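Outer membrane usher protein PapC (Escherichia coli, PDB 3L48) is the C-terminal domain of the usher that forms the outer-membrane pore for export and assembly of pilus subunits. Local coordinates at residues R34-V39 / E54-N59. Sequence-based numbering, arbitrary orientation.
Sequences RELGMV and ETLSVN. With CO (cobalt (II) ion), chain F.
In the four-stranded antiparallel sheet of this Ig-like, Greek-key domain, strands 35-38 and 55-59 flank strand 27-29, and Leu36 and Val39 meet Leu56 and Val58 across that intervening strand. With one strand between them, the two segments share no hydrogen bond; their CA atoms stand 9.0 Å apart at Leu36 and Leu56, and the contact is made by side chains alone. CD1 of Leu36 lies 3.7 Å from CD2 of Leu56, the two side chains crossing nearly at a right angle. The same CD1 meets Glu54, which approaches from the opposite direction, at 3.7 Å from OE2. CG of Glu54 sits between its backbone N and carbonyl carbon (chi1 76°), and from there the extended chain brings the carboxylate beside the leucine methyl. Further along, CG2 of Val39 and CG1 of Val58 approach more loosely, at 4.5 Å. Val28 of the middle strand touches both Leu56 and Val39. The side chain of Glu35 starts out away from the 54-59 segment, and its OE1 binds a cobalt ion at 2.0 Å. The contact is thus apolar packing over one face of the sheet, bordered by the buried Glu54; the hydrogen bond of its OE2 to the backbone N of Thr51 is consistent with a charged end being tolerated beside a leucine methyl.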
loop_
_atom_site.group_PDB
_atom_site.type_symbol
_atom_site.label_atom_id
_atom_site.label_comp_id
_atom_site.label_asym_id
_atom_site.label_seq_id
_atom_site.Cartn_x
_atom_site.Cartn_y
_atom_site.Cartn_z
ATOM N N ARG A 34 -11.336 -4.054 0.719
ATOM C CA ARG A 34 -11.711 -2.789 0.099
ATOM C C ARG A 34 -10.526 -2.158 -0.631
ATOM O O ARG A 34 -9.398 -2.166 -0.134
ATOM C CB ARG A 34 -12.251 -1.824 1.156
ATOM C CG ARG A 34 -13.285 -2.435 2.093
ATOM N N GLU A 35 -10.785 -1.610 -1.812
ATOM C CA GLU A 35 -9.743 -0.943 -2.582
ATOM C C GLU A 35 -9.540 0.491 -2.112
ATOM O O GLU A 35 -10.381 1.362 -2.341
ATOM C CB GLU A 35 -10.069 -0.992 -4.072
ATOM C CG GLU A 35 -9.972 -2.394 -4.622
ATOM C CD GLU A 35 -10.464 -2.517 -6.041
ATOM O OE1 GLU A 35 -10.559 -3.667 -6.517
ATOM O OE2 GLU A 35 -10.758 -1.478 -6.671
ATOM N N LEU A 36 -8.414 0.721 -1.447
ATOM C CA LEU A 36 -8.133 2.002 -0.813
ATOM C C LEU A 36 -7.391 2.948 -1.750
ATOM O O LEU A 36 -7.309 4.148 -1.502
ATOM C CB LEU A 36 -7.324 1.778 0.465
ATOM C CG LEU A 36 -7.878 0.669 1.365
ATOM C CD1 LEU A 36 -7.098 0.582 2.666
ATOM C CD2 LEU A 36 -9.353 0.903 1.646
ATOM N N GLY A 37 -6.848 2.403 -2.831
ATOM C CA GLY A 37 -6.118 3.216 -3.779
ATOM C C GLY A 37 -5.422 2.406 -4.854
ATOM O O GLY A 37 -5.426 1.177 -4.828
ATOM N N MET A 38 -4.823 3.113 -5.802
ATOM C CA MET A 38 -4.133 2.498 -6.922
ATOM C C MET A 38 -2.725 3.065 -7.008
ATOM O O MET A 38 -2.505 4.240 -6.717
ATOM C CB MET A 38 -4.885 2.793 -8.217
ATOM C CG MET A 38 -6.351 2.431 -8.163
ATOM S SD MET A 38 -6.591 0.661 -8.305
ATOM C CE MET A 38 -6.186 0.441 -10.038
ATOM N N VAL A 39 -1.772 2.230 -7.407
ATOM C CA VAL A 39 -0.390 2.668 -7.525
ATOM C C VAL A 39 -0.205 3.492 -8.792
ATOM O O VAL A 39 -0.583 3.068 -9.883
ATOM C CB VAL A 39 0.578 1.473 -7.562
ATOM C CG1 VAL A 39 2.025 1.960 -7.561
ATOM C CG2 VAL A 39 0.323 0.554 -6.379
ATOM N N GLU A 54 -3.328 -1.971 10.184
ATOM C CA GLU A 54 -3.854 -3.040 9.341
ATOM C C GLU A 54 -2.831 -3.526 8.319
ATOM O O GLU A 54 -1.805 -2.884 8.091
ATOM C CB GLU A 54 -5.137 -2.602 8.632
ATOM C CG GLU A 54 -4.919 -1.666 7.459
ATOM C CD GLU A 54 -6.188 -1.437 6.658
ATOM O OE1 GLU A 54 -6.942 -2.410 6.444
ATOM O OE2 GLU A 54 -6.430 -0.287 6.233
ATOM N N THR A 55 -3.118 -4.671 7.714
ATOM C CA THR A 55 -2.274 -5.227 6.665
ATOM C C THR A 55 -2.929 -5.028 5.306
ATOM O O THR A 55 -4.052 -5.473 5.076
ATOM C CB THR A 55 -2.019 -6.733 6.876
ATOM O OG1 THR A 55 -1.342 -6.935 8.122
ATOM C CG2 THR A 55 -1.165 -7.297 5.742
ATOM N N LEU A 56 -2.226 -4.349 4.408
ATOM C CA LEU A 56 -2.741 -4.130 3.066
ATOM C C LEU A 56 -2.067 -5.089 2.100
ATOM O O LEU A 56 -0.916 -5.478 2.297
ATOM C CB LEU A 56 -2.495 -2.688 2.619
ATOM C CG LEU A 56 -3.018 -1.570 3.526
ATOM C CD1 LEU A 56 -2.822 -0.215 2.859
ATOM C CD2 LEU A 56 -4.483 -1.786 3.873
ATOM N N SER A 57 -2.790 -5.479 1.059
ATOM C CA SER A 57 -2.203 -6.291 0.006
ATOM C C SER A 57 -2.126 -5.479 -1.282
ATOM O O SER A 57 -3.032 -4.707 -1.599
ATOM C CB SER A 57 -2.998 -7.581 -0.207
ATOM O OG SER A 57 -4.202 -7.326 -0.900
ATOM N N VAL A 58 -1.026 -5.641 -2.007
ATOM C CA VAL A 58 -0.835 -4.958 -3.276
ATOM C C VAL A 58 -1.004 -5.962 -4.405
ATOM O O VAL A 58 -0.298 -6.966 -4.467
ATOM C CB VAL A 58 0.553 -4.311 -3.353
ATOM C CG1 VAL A 58 0.721 -3.568 -4.669
ATOM C CG2 VAL A 58 0.747 -3.371 -2.174
ATOM N N ASN A 59 -1.948 -5.690 -5.297
ATOM C CA ASN A 59 -2.308 -6.657 -6.322
ATOM C C ASN A 59 -1.969 -6.207 -7.734
ATOM O O ASN A 59 -2.186 -5.052 -8.099
ATOM C CB ASN A 59 -3.803 -6.975 -6.239
ATOM C CG ASN A 59 -4.309 -7.018 -4.813
ATOM O OD1 ASN A 59 -4.919 -6.061 -4.327
ATOM N ND2 ASN A 59 -4.050 -8.126 -4.127
HETATM CO CO CO F . -11.358 -3.968 -8.349
#